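Local coordinates for type VI secretion system-associated protein TagF (Pseudomonas aeruginosa PAO1, PDB 2QNU) that is associated with the type VI secretion system, in which it probably acts as an accessory or regulatory component, its molecular activity not being established, at residues Trp29-Met37 with Gly84-Ala92; Arg190-Tyr198 with Gly208-Glu216. One frame throughout, in Å; residues are numbered along the deposited sequence.

Contact 1. Residues Trp29-Met37 with Gly84-Ala92; sequences WDAWLASGM and GRYFPLTVA
W29 of helix 23-44 meets T90, L33 meets F87 and P88, and M37 meets P88 and the backbone of Y86, a helix packed on one face of an antiparallel sheet in the TagF N-terminal domain. The three helix residues lie one turn apart and point at the strand and the loop before it. W29 swings its indole toward the strand with CG anti to the backbone N (chi1 176°), and the single hydrogen bond across the contact follows: NE1 donates to T90 OG1 at 3.1 Å, the oxygen lying at the ring edge and the N-H bent to 140°. That bond gives the buried indole N-H a partner, while T90 CG2 rests 3.7 Å from W29 CZ2. L33 divides its branches: CD1 packs on F87 CE2 at 3.7 Å, and CD2 faces P88 CG. D30 OD1 comes obliquely to F87 CZ, 3.8 Å away, carboxylate and ring planes 27° apart; it is hydrogen-bonded to Y7 OH on strand 4-7. F16 also makes an edge-to-face contact with F87. Selenomethionine M37 folds back at chi2 and chi3, which brings SE to 3.8 Å from P88 CD and sets its methyl CE 3.5 Å from the backbone O of Y86.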
ATOM      1  N   TRP B  29      -5.660  -6.036 -23.605  1.00 36.61           N
ATOM      2  CA  TRP B  29      -6.523  -4.949 -23.158  1.00 37.50           C
ATOM      3  C   TRP B  29      -7.895  -5.117 -23.839  1.00 36.69           C
ATOM      4  O   TRP B  29      -8.907  -5.119 -23.160  1.00 37.41           O
ATOM      5  CB  TRP B  29      -5.906  -3.601 -23.484  1.00 37.92           C
ATOM      6  CG  TRP B  29      -6.778  -2.448 -23.145  1.00 37.41           C
ATOM      7  CD1 TRP B  29      -7.402  -1.602 -24.051  1.00 38.87           C
ATOM      8  CD2 TRP B  29      -7.134  -1.982 -21.854  1.00 33.93           C
ATOM      9  NE1 TRP B  29      -8.117  -0.671 -23.381  1.00 39.63           N
ATOM     10  CE2 TRP B  29      -7.983  -0.879 -22.030  1.00 37.96           C
ATOM     11  CE3 TRP B  29      -6.869  -2.423 -20.555  1.00 39.09           C
ATOM     12  CZ2 TRP B  29      -8.549  -0.174 -20.947  1.00 38.32           C
ATOM     13  CZ3 TRP B  29      -7.405  -1.725 -19.479  1.00 39.02           C
ATOM     14  CH2 TRP B  29      -8.232  -0.599 -19.679  1.00 38.80           C
ATOM     15  N   ASP B  30      -7.885  -5.313 -25.148  1.00 36.33           N
ATOM     16  CA  ASP B  30      -9.084  -5.636 -25.931  1.00 37.43           C
ATOM     17  C   ASP B  30      -9.882  -6.844 -25.408  1.00 38.35           C
ATOM     18  O   ASP B  30     -11.077  -6.756 -25.252  1.00 37.59           O
ATOM     19  CB  ASP B  30      -8.706  -5.914 -27.385  1.00 36.99           C
ATOM     20  CG  ASP B  30      -9.915  -6.307 -28.261  1.00 38.74           C
ATOM     21  OD1 ASP B  30     -10.633  -5.381 -28.814  1.00 43.25           O
ATOM     22  OD2 ASP B  30     -10.150  -7.518 -28.442  1.00 37.98           O
ATOM     23  N   ALA B  31      -9.183  -7.955 -25.108  1.00 38.66           N
ATOM     24  CA  ALA B  31      -9.839  -9.181 -24.662  1.00 37.59           C
ATOM     25  C   ALA B  31     -10.457  -8.938 -23.308  1.00 37.69           C
ATOM     26  O   ALA B  31     -11.550  -9.410 -22.996  1.00 37.21           O
ATOM     27  CB  ALA B  31      -8.837 -10.289 -24.612  1.00 38.73           C
ATOM     28  N   TRP B  32      -9.770  -8.167 -22.484  1.00 36.62           N
ATOM     29  CA  TRP B  32     -10.307  -7.884 -21.176  1.00 36.32           C
ATOM     30  C   TRP B  32     -11.541  -6.969 -21.311  1.00 35.80           C
ATOM     31  O   TRP B  32     -12.510  -7.192 -20.626  1.00 35.45           O
ATOM     32  CB  TRP B  32      -9.256  -7.278 -20.188  1.00 36.43           C
ATOM     33  CG  TRP B  32      -9.884  -6.788 -18.869  1.00 33.99           C
ATOM     34  CD1 TRP B  32     -10.313  -7.539 -17.816  1.00 32.58           C
ATOM     35  CD2 TRP B  32     -10.250  -5.437 -18.572  1.00 32.11           C
ATOM     36  NE1 TRP B  32     -10.895  -6.746 -16.857  1.00 32.38           N
ATOM     37  CE2 TRP B  32     -10.869  -5.440 -17.310  1.00 34.33           C
ATOM     38  CE3 TRP B  32     -10.143  -4.241 -19.280  1.00 33.14           C
ATOM     39  CZ2 TRP B  32     -11.327  -4.276 -16.706  1.00 36.64           C
ATOM     40  CZ3 TRP B  32     -10.593  -3.062 -18.686  1.00 35.25           C
ATOM     41  CH2 TRP B  32     -11.187  -3.081 -17.420  1.00 37.37           C
ATOM     42  N   LEU B  33     -11.510  -5.926 -22.141  1.00 36.67           N
ATOM     43  CA  LEU B  33     -12.725  -5.069 -22.305  1.00 35.72           C
ATOM     44  C   LEU B  33     -13.865  -5.832 -22.897  1.00 35.18           C
ATOM     45  O   LEU B  33     -14.960  -5.758 -22.397  1.00 35.32           O
ATOM     46  CB  LEU B  33     -12.472  -3.876 -23.235  1.00 36.49           C
ATOM     47  CG  LEU B  33     -11.632  -2.795 -22.636  1.00 36.26           C
ATOM     48  CD1 LEU B  33     -11.217  -1.846 -23.735  1.00 40.60           C
ATOM     49  CD2 LEU B  33     -12.369  -2.084 -21.564  1.00 38.87           C
ATOM     50  N   ALA B  34     -13.592  -6.598 -23.937  1.00 34.94           N
ATOM     51  CA  ALA B  34     -14.609  -7.397 -24.565  1.00 36.01           C
ATOM     52  C   ALA B  34     -15.329  -8.386 -23.631  1.00 36.92           C
ATOM     53  O   ALA B  34     -16.554  -8.559 -23.740  1.00 34.81           O
ATOM     54  CB  ALA B  34     -14.013  -8.133 -25.741  1.00 36.59           C
ATOM     55  N   SER B  35     -14.576  -9.052 -22.744  1.00 36.74           N
ATOM     56  CA  SER B  35     -15.139 -10.008 -21.765  1.00 36.92           C
ATOM     57  C   SER B  35     -16.043  -9.288 -20.798  1.00 35.96           C
ATOM     58  O   SER B  35     -17.101  -9.796 -20.399  1.00 34.87           O
ATOM     59  CB  SER B  35     -13.994 -10.691 -20.928  1.00 38.64           C
ATOM     60  OG  SER B  35     -12.992 -11.239 -21.769  1.00 40.60           O
ATOM     61  N   GLY B  36     -15.575  -8.120 -20.377  1.00 36.88           N
ATOM     62  CA  GLY B  36     -16.287  -7.250 -19.463  1.00 37.52           C
ATOM     63  C   GLY B  36     -17.582  -6.737 -20.079  1.00 38.06           C
ATOM     64  O   GLY B  36     -18.593  -6.611 -19.382  1.00 38.16           O
HETATM   65  N   MSE B  37     -17.515  -6.368 -21.364  1.00 38.65           N
HETATM   66  CA  MSE B  37     -18.630  -5.765 -22.068  1.00 38.71           C
HETATM   67  C   MSE B  37     -19.726  -6.821 -22.143  1.00 38.45           C
HETATM   68  O   MSE B  37     -20.835  -6.601 -21.715  1.00 38.36           O
HETATM   69  CB  MSE B  37     -18.214  -5.320 -23.483  1.00 39.15           C
HETATM   70  CG  MSE B  37     -17.294  -4.068 -23.552  1.00 40.25           C
HETATM   71 SE   MSE B  37     -18.254  -2.347 -23.072  1.00 55.04          SE
HETATM   72  CE  MSE B  37     -19.095  -2.233 -24.852  1.00 47.69           C
ATOM     73  N   GLY B  84     -22.450   3.184 -35.048  1.00 45.06           N
ATOM     74  CA  GLY B  84     -23.348   2.955 -33.913  1.00 45.11           C
ATOM     75  C   GLY B  84     -23.056   1.772 -32.989  1.00 45.03           C
ATOM     76  O   GLY B  84     -23.848   1.443 -32.097  1.00 45.69           O
ATOM     77  N   ARG B  85     -21.909   1.125 -33.172  1.00 44.97           N
ATOM     78  CA  ARG B  85     -21.520   0.005 -32.311  1.00 43.51           C
ATOM     79  C   ARG B  85     -20.737   0.518 -31.098  1.00 42.78           C
ATOM     80  O   ARG B  85     -19.990   1.498 -31.214  1.00 42.98           O
ATOM     81  CB  ARG B  85     -20.745  -1.005 -33.141  1.00 43.94           C
ATOM     82  CG  ARG B  85     -21.541  -1.429 -34.374  1.00 43.87           C
ATOM     83  CD  ARG B  85     -20.731  -2.170 -35.437  1.00 44.09           C
ATOM     84  NE  ARG B  85     -19.576  -1.417 -35.914  1.00 43.74           N
ATOM     85  CZ  ARG B  85     -18.775  -1.836 -36.886  1.00 46.19           C
ATOM     86  NH1 ARG B  85     -19.020  -2.966 -37.545  1.00 49.03           N
ATOM     87  NH2 ARG B  85     -17.717  -1.126 -37.213  1.00 46.20           N
ATOM     88  N   TYR B  86     -20.959  -0.098 -29.932  1.00 41.43           N
ATOM     89  CA  TYR B  86     -20.376   0.348 -28.649  1.00 40.67           C
ATOM     90  C   TYR B  86     -19.033  -0.307 -28.271  1.00 40.74           C
ATOM     91  O   TYR B  86     -18.916  -1.529 -28.239  1.00 40.17           O
ATOM     92  CB  TYR B  86     -21.412   0.138 -27.539  1.00 41.64           C
ATOM     93  CG  TYR B  86     -22.664   0.912 -27.825  1.00 42.60           C
ATOM     94  CD1 TYR B  86     -22.654   2.300 -27.704  1.00 41.09           C
ATOM     95  CD2 TYR B  86     -23.841   0.276 -28.283  1.00 43.88           C
ATOM     96  CE1 TYR B  86     -23.756   3.051 -27.986  1.00 44.31           C
ATOM     97  CE2 TYR B  86     -24.956   1.014 -28.575  1.00 44.02           C
ATOM     98  CZ  TYR B  86     -24.911   2.416 -28.424  1.00 46.57           C
ATOM     99  OH  TYR B  86     -25.975   3.231 -28.700  1.00 43.08           O
ATOM    100  N   PHE B  87     -18.010   0.513 -27.990  1.00 38.95           N
ATOM    101  CA  PHE B  87     -16.778   0.055 -27.381  1.00 37.82           C
ATOM    102  C   PHE B  87     -16.057   1.209 -26.736  1.00 37.24           C
ATOM    103  O   PHE B  87     -16.059   2.305 -27.286  1.00 37.79           O
ATOM    104  CB  PHE B  87     -15.851  -0.556 -28.429  1.00 37.56           C
ATOM    105  CG  PHE B  87     -14.894  -1.504 -27.871  1.00 39.45           C
ATOM    106  CD1 PHE B  87     -15.294  -2.822 -27.564  1.00 39.20           C
ATOM    107  CD2 PHE B  87     -13.548  -1.121 -27.613  1.00 38.80           C
ATOM    108  CE1 PHE B  87     -14.384  -3.709 -27.053  1.00 38.17           C
ATOM    109  CE2 PHE B  87     -12.656  -2.023 -27.114  1.00 38.66           C
ATOM    110  CZ  PHE B  87     -13.075  -3.309 -26.822  1.00 39.11           C
ATOM    111  N   PRO B  88     -15.453   1.002 -25.538  1.00 36.34           N
ATOM    112  CA  PRO B  88     -14.748   2.124 -24.914  1.00 35.55           C
ATOM    113  C   PRO B  88     -13.607   2.694 -25.734  1.00 33.54           C
ATOM    114  O   PRO B  88     -13.102   2.068 -26.634  1.00 31.56           O
ATOM    115  CB  PRO B  88     -14.202   1.511 -23.622  1.00 35.21           C
ATOM    116  CG  PRO B  88     -15.133   0.482 -23.286  1.00 36.61           C
ATOM    117  CD  PRO B  88     -15.559  -0.135 -24.614  1.00 36.04           C
ATOM    118  N   LEU B  89     -13.222   3.902 -25.393  1.00 34.73           N
ATOM    119  CA  LEU B  89     -12.025   4.541 -25.983  1.00 34.67           C
ATOM    120  C   LEU B  89     -11.053   4.753 -24.841  1.00 34.31           C
ATOM    121  O   LEU B  89     -11.391   5.295 -23.788  1.00 34.77           O
ATOM    122  CB  LEU B  89     -12.388   5.895 -26.576  1.00 34.75           C
ATOM    123  CG  LEU B  89     -11.248   6.770 -27.171  1.00 34.01           C
ATOM    124  CD1 LEU B  89     -10.638   6.092 -28.358  1.00 34.02           C
ATOM    125  CD2 LEU B  89     -11.846   8.066 -27.604  1.00 36.41           C
ATOM    126  N   THR B  90      -9.832   4.339 -25.057  1.00 35.12           N
ATOM    127  CA  THR B  90      -8.836   4.416 -24.026  1.00 35.34           C
ATOM    128  C   THR B  90      -7.682   5.207 -24.549  1.00 34.03           C
ATOM    129  O   THR B  90      -7.279   4.978 -25.656  1.00 33.55           O
ATOM    130  CB  THR B  90      -8.327   2.962 -23.662  1.00 35.25           C
ATOM    131  OG1 THR B  90      -9.440   2.153 -23.341  1.00 39.60           O
ATOM    132  CG2 THR B  90      -7.381   2.984 -22.487  1.00 36.20           C
ATOM    133  N   VAL B  91      -7.178   6.124 -23.736  1.00 35.21           N
ATOM    134  CA  VAL B  91      -5.834   6.692 -23.917  1.00 35.97           C
ATOM    135  C   VAL B  91      -4.923   6.089 -22.815  1.00 36.44           C
ATOM    136  O   VAL B  91      -5.264   6.113 -21.613  1.00 35.02           O
ATOM    137  CB  VAL B  91      -5.886   8.205 -23.803  1.00 37.78           C
ATOM    138  CG1 VAL B  91      -4.469   8.836 -23.790  1.00 37.96           C
ATOM    139  CG2 VAL B  91      -6.770   8.770 -24.935  1.00 38.28           C
ATOM    140  N   ALA B  92      -3.789   5.535 -23.247  1.00 35.88           N
ATOM    141  CA  ALA B  92      -2.882   4.769 -22.361  1.00 36.01           C
ATOM    142  C   ALA B  92      -1.422   5.135 -22.583  1.00 36.73           C
ATOM    143  O   ALA B  92      -0.973   5.291 -23.714  1.00 34.33           O
ATOM    144  CB  ALA B  92      -3.052   3.308 -22.601  1.00 36.19           C
TER

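Contact 2. Residues Arg190-Tyr198 with Gly208-Glu216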
ATOM      1  N   ARG B 190     -24.471   8.663 -10.712  1.00 40.61           N
ATOM      2  CA  ARG B 190     -24.786   7.384 -10.053  1.00 42.03           C
ATOM      3  C   ARG B 190     -23.670   6.742  -9.190  1.00 41.66           C
ATOM      4  O   ARG B 190     -23.953   5.943  -8.305  1.00 41.97           O
ATOM      5  CB  ARG B 190     -25.223   6.369 -11.113  1.00 43.92           C
ATOM      6  CG  ARG B 190     -26.338   6.875 -11.965  1.00 48.47           C
ATOM      7  CD  ARG B 190     -27.437   5.801 -12.148  1.00 59.06           C
ATOM      8  NE  ARG B 190     -27.390   5.112 -13.452  1.00 62.85           N
ATOM      9  CZ  ARG B 190     -27.337   3.787 -13.650  1.00 65.03           C
ATOM     10  NH1 ARG B 190     -27.284   2.908 -12.633  1.00 66.06           N
ATOM     11  NH2 ARG B 190     -27.332   3.340 -14.901  1.00 64.37           N
ATOM     12  N   ILE B 191     -22.432   7.087  -9.449  1.00 40.41           N
ATOM     13  CA  ILE B 191     -21.287   6.516  -8.753  1.00 40.43           C
ATOM     14  C   ILE B 191     -20.502   7.662  -8.136  1.00 39.28           C
ATOM     15  O   ILE B 191     -20.063   8.588  -8.861  1.00 36.76           O
ATOM     16  CB  ILE B 191     -20.442   5.769  -9.779  1.00 39.42           C
ATOM     17  CG1 ILE B 191     -21.314   4.771 -10.557  1.00 42.59           C
ATOM     18  CG2 ILE B 191     -19.313   5.098  -9.139  1.00 41.91           C
ATOM     19  CD1 ILE B 191     -20.512   3.866 -11.490  1.00 41.74           C
ATOM     20  N   SER B 192     -20.341   7.652  -6.816  1.00 39.08           N
ATOM     21  CA  SER B 192     -19.489   8.692  -6.160  1.00 40.23           C
ATOM     22  C   SER B 192     -18.053   8.599  -6.578  1.00 39.08           C
ATOM     23  O   SER B 192     -17.528   7.483  -6.790  1.00 39.75           O
ATOM     24  CB  SER B 192     -19.510   8.574  -4.648  1.00 41.01           C
ATOM     25  OG  SER B 192     -20.814   8.900  -4.212  1.00 46.24           O
ATOM     26  N   ALA B 193     -17.406   9.761  -6.625  1.00 38.59           N
ATOM     27  CA  ALA B 193     -15.976   9.861  -6.784  1.00 37.07           C
ATOM     28  C   ALA B 193     -15.303   9.016  -5.717  1.00 37.74           C
ATOM     29  O   ALA B 193     -15.736   8.981  -4.544  1.00 36.07           O
ATOM     30  CB  ALA B 193     -15.518  11.315  -6.646  1.00 38.49           C
ATOM     31  N   GLY B 194     -14.239   8.337  -6.136  1.00 37.27           N
ATOM     32  CA  GLY B 194     -13.500   7.501  -5.214  1.00 38.21           C
ATOM     33  C   GLY B 194     -12.472   6.671  -5.947  1.00 37.38           C
ATOM     34  O   GLY B 194     -12.245   6.834  -7.159  1.00 36.79           O
ATOM     35  N   LEU B 195     -11.904   5.746  -5.196  1.00 36.26           N
ATOM     36  CA  LEU B 195     -10.818   4.900  -5.681  1.00 37.03           C
ATOM     37  C   LEU B 195     -11.219   3.408  -5.483  1.00 36.95           C
ATOM     38  O   LEU B 195     -11.719   3.024  -4.427  1.00 36.10           O
ATOM     39  CB  LEU B 195      -9.592   5.219  -4.845  1.00 37.10           C
ATOM     40  CG  LEU B 195      -8.332   4.307  -4.973  1.00 36.44           C
ATOM     41  CD1 LEU B 195      -7.753   4.467  -6.328  1.00 32.77           C
ATOM     42  CD2 LEU B 195      -7.255   4.691  -3.911  1.00 36.05           C
HETATM   43  N   MSE B 196     -10.962   2.606  -6.500  1.00 38.12           N
HETATM   44  CA  MSE B 196     -11.221   1.163  -6.509  1.00 40.93           C
HETATM   45  C   MSE B 196      -9.931   0.386  -6.745  1.00 38.91           C
HETATM   46  O   MSE B 196      -9.101   0.797  -7.558  1.00 36.48           O
HETATM   47  CB  MSE B 196     -12.172   0.850  -7.673  1.00 40.30           C
HETATM   48  CG  MSE B 196     -13.553   1.582  -7.587  1.00 45.08           C
HETATM   49 SE   MSE B 196     -14.388   1.344  -9.434  1.00 62.52          SE
HETATM   50  CE  MSE B 196     -15.252  -0.341  -9.125  1.00 54.51           C
ATOM     51  N   ARG B 197      -9.753  -0.742  -6.026  1.00 38.29           N
ATOM     52  CA  ARG B 197      -8.589  -1.641  -6.225  1.00 37.82           C
ATOM     53  C   ARG B 197      -9.035  -3.060  -6.449  1.00 35.71           C
ATOM     54  O   ARG B 197      -9.837  -3.568  -5.661  1.00 34.75           O
ATOM     55  CB  ARG B 197      -7.735  -1.658  -4.964  1.00 38.42           C
ATOM     56  CG  ARG B 197      -6.493  -2.539  -5.051  1.00 37.91           C
ATOM     57  CD  ARG B 197      -5.701  -2.512  -3.729  1.00 41.65           C
ATOM     58  NE  ARG B 197      -4.316  -3.071  -3.838  1.00 43.29           N
ATOM     59  CZ  ARG B 197      -4.103  -4.373  -3.987  1.00 46.31           C
ATOM     60  NH1 ARG B 197      -5.134  -5.210  -4.024  1.00 46.64           N
ATOM     61  NH2 ARG B 197      -2.881  -4.872  -4.092  1.00 43.35           N
ATOM     62  N   TYR B 198      -8.570  -3.675  -7.521  1.00 35.34           N
ATOM     63  CA  TYR B 198      -8.626  -5.105  -7.692  1.00 37.39           C
ATOM     64  C   TYR B 198      -7.215  -5.718  -7.603  1.00 38.40           C
ATOM     65  O   TYR B 198      -6.208  -5.140  -8.060  1.00 35.40           O
ATOM     66  CB  TYR B 198      -9.286  -5.501  -9.021  1.00 36.84           C
ATOM     67  CG  TYR B 198     -10.773  -5.146  -9.098  1.00 37.76           C
ATOM     68  CD1 TYR B 198     -11.181  -3.893  -9.521  1.00 39.08           C
ATOM     69  CD2 TYR B 198     -11.767  -6.076  -8.750  1.00 37.64           C
ATOM     70  CE1 TYR B 198     -12.575  -3.523  -9.644  1.00 37.57           C
ATOM     71  CE2 TYR B 198     -13.167  -5.726  -8.830  1.00 38.12           C
ATOM     72  CZ  TYR B 198     -13.556  -4.462  -9.278  1.00 39.89           C
ATOM     73  OH  TYR B 198     -14.895  -4.131  -9.358  1.00 41.77           O
ATOM     74  N   GLY B 208     -19.414  -4.614 -14.910  1.00 41.06           N
ATOM     75  CA  GLY B 208     -20.603  -3.912 -14.523  1.00 40.92           C
ATOM     76  C   GLY B 208     -20.530  -2.835 -13.446  1.00 40.82           C
ATOM     77  O   GLY B 208     -21.266  -1.834 -13.543  1.00 41.16           O
ATOM     78  N   ARG B 209     -19.695  -3.027 -12.424  1.00 39.85           N
ATOM     79  CA  ARG B 209     -19.584  -2.102 -11.308  1.00 40.35           C
ATOM     80  C   ARG B 209     -19.004  -0.773 -11.785  1.00 39.09           C
ATOM     81  O   ARG B 209     -19.335   0.261 -11.225  1.00 37.77           O
ATOM     82  CB  ARG B 209     -18.729  -2.688 -10.127  1.00 41.59           C
ATOM     83  CG  ARG B 209     -19.530  -3.756  -9.313  1.00 47.54           C
ATOM     84  CD  ARG B 209     -19.112  -5.273  -9.345  1.00 54.75           C
ATOM     85  NE  ARG B 209     -17.996  -5.499  -8.467  1.00 55.66           N
ATOM     86  CZ  ARG B 209     -17.448  -6.661  -8.068  1.00 57.70           C
ATOM     87  NH1 ARG B 209     -17.921  -7.884  -8.344  1.00 57.43           N
ATOM     88  NH2 ARG B 209     -16.365  -6.559  -7.321  1.00 54.18           N
ATOM     89  N   PHE B 210     -18.199  -0.806 -12.836  1.00 37.92           N
ATOM     90  CA  PHE B 210     -17.724   0.457 -13.464  1.00 39.88           C
ATOM     91  C   PHE B 210     -18.877   1.264 -14.104  1.00 40.17           C
ATOM     92  O   PHE B 210     -18.677   2.440 -14.442  1.00 40.17           O
ATOM     93  CB  PHE B 210     -16.752   0.186 -14.602  1.00 41.01           C
ATOM     94  CG  PHE B 210     -15.420  -0.337 -14.164  1.00 42.02           C
ATOM     95  CD1 PHE B 210     -14.608   0.404 -13.317  1.00 44.88           C
ATOM     96  CD2 PHE B 210     -14.968  -1.574 -14.634  1.00 46.77           C
ATOM     97  CE1 PHE B 210     -13.331  -0.088 -12.939  1.00 44.37           C
ATOM     98  CE2 PHE B 210     -13.702  -2.091 -14.239  1.00 43.86           C
ATOM     99  CZ  PHE B 210     -12.916  -1.355 -13.374  1.00 43.16           C
ATOM    100  N   LEU B 211     -20.009   0.600 -14.368  1.00 39.70           N
ATOM    101  CA  LEU B 211     -21.170   1.245 -15.053  1.00 39.72           C
ATOM    102  C   LEU B 211     -22.245   1.589 -14.057  1.00 40.55           C
ATOM    103  O   LEU B 211     -22.903   2.578 -14.234  1.00 41.88           O
ATOM    104  CB  LEU B 211     -21.738   0.439 -16.223  1.00 39.57           C
ATOM    105  CG  LEU B 211     -20.777  -0.355 -17.126  1.00 39.56           C
ATOM    106  CD1 LEU B 211     -21.514  -1.286 -18.093  1.00 40.03           C
ATOM    107  CD2 LEU B 211     -19.817   0.498 -17.880  1.00 35.42           C
ATOM    108  N   THR B 212     -22.400   0.820 -12.982  1.00 40.82           N
ATOM    109  CA  THR B 212     -23.484   1.058 -12.098  1.00 41.55           C
ATOM    110  C   THR B 212     -23.084   1.416 -10.700  1.00 42.21           C
ATOM    111  O   THR B 212     -23.918   1.918  -9.947  1.00 41.23           O
ATOM    112  CB  THR B 212     -24.394  -0.181 -12.017  1.00 42.39           C
ATOM    113  OG1 THR B 212     -23.736  -1.208 -11.276  1.00 41.49           O
ATOM    114  CG2 THR B 212     -24.702  -0.675 -13.385  1.00 43.52           C
ATOM    115  N   GLY B 213     -21.834   1.161 -10.329  1.00 42.87           N
ATOM    116  CA  GLY B 213     -21.435   1.257  -8.922  1.00 44.12           C
ATOM    117  C   GLY B 213     -22.171   0.309  -7.968  1.00 45.50           C
ATOM    118  O   GLY B 213     -22.070   0.434  -6.755  1.00 46.67           O
ATOM    119  N   GLU B 214     -22.902  -0.644  -8.490  1.00 45.79           N
ATOM    120  CA  GLU B 214     -23.709  -1.479  -7.633  1.00 48.03           C
ATOM    121  C   GLU B 214     -22.901  -2.643  -7.059  1.00 46.13           C
ATOM    122  O   GLU B 214     -21.955  -3.084  -7.652  1.00 47.24           O
ATOM    123  CB  GLU B 214     -24.900  -1.986  -8.413  1.00 48.34           C
ATOM    124  CG  GLU B 214     -25.837  -0.862  -8.878  1.00 51.69           C
ATOM    125  CD  GLU B 214     -26.987  -1.383  -9.723  1.00 53.16           C
ATOM    126  OE1 GLU B 214     -26.992  -2.602 -10.099  1.00 59.39           O
ATOM    127  OE2 GLU B 214     -27.898  -0.560 -10.047  1.00 63.57           O
ATOM    128  N   GLY B 215     -23.234  -3.068  -5.865  1.00 44.80           N
ATOM    129  CA  GLY B 215     -22.524  -4.179  -5.238  1.00 44.18           C
ATOM    130  C   GLY B 215     -23.040  -4.476  -3.861  1.00 43.03           C
ATOM    131  O   GLY B 215     -23.842  -3.708  -3.279  1.00 44.38           O
ATOM    132  N   GLU B 216     -22.600  -5.615  -3.335  1.00 41.39           N
ATOM    133  CA  GLU B 216     -22.816  -5.971  -1.938  1.00 39.58           C
ATOM    134  C   GLU B 216     -21.705  -5.312  -1.102  1.00 38.32           C
ATOM    135  O   GLU B 216     -20.612  -5.804  -1.080  1.00 37.41           O
ATOM    136  CB  GLU B 216     -22.755  -7.499  -1.774  1.00 40.27           C
ATOM    137  CG  GLU B 216     -23.550  -8.240  -2.831  1.00 44.28           C
ATOM    138  CD  GLU B 216     -25.031  -8.033  -2.619  1.00 52.49           C
ATOM    139  OE1 GLU B 216     -25.372  -7.624  -1.470  1.00 56.48           O
ATOM    140  OE2 GLU B 216     -25.854  -8.298  -3.551  1.00 56.37           O
TER
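R190 reaches alongside the end of the short helix 209-212, its NH1 4.3 Å from T212 CB. E214 OE2 lies near the edge of the guanidinium, 4.4 Å from R190 NH1 and beyond salt-bridge range, so any attraction is probably modest where both side chains are exposed. Next comes I191, whose CG1 stands anti to the carbonyl carbon (chi1 -53°) and whose extended chain drives CD1 against the backbone of the helix end: CD1 is 3.2 Å from G213 N and 3.6 Å from T212 C. The helix stops here, G213 turning out of it with positive phi, and T212 OG1 accepts from E214 N at 3.0 Å, an ST turn spanning G213. Past I191 the first segment enters strand 194-199, an outermost strand of the antiparallel sheet within this subunit, and the sheet runs on into the second subunit through L195 and R197. From this strand selenomethionine M196 bends at chi3 to make a Met-aromatic contact, SE lying 4.9 Å from the F210 ring centroid and 58° off its normal. Y198 CE1 approaches F210 CZ obliquely, while R209 NH2, 3.5 Å from Y198 OH, is hydrogen-bonded to N156 OD1 of the second subunit.

Both contacts set a helix against the same antiparallel sheet, yet differ in burial. Contact 1 is buried: it joins the long helix 23-44 to the start of inner strand 89-95 and the loop leading into it, and no other chain of the assembly touches its segments. Contact 2 is partly buried and lies at the outermost strand 194-199, where the second subunit continues the sheet. The inner contact adds one indole-to-hydroxyl hydrogen bond to apolar packing; the outer one has no clear hydrogen bond across it, relies on Met-aromatic and apolar packing, and places R190 at its exposed end and R209 beside the second subunit. Aromatic packing joins the two, W32 CZ2 lying 4.1 Å from F210 CE2.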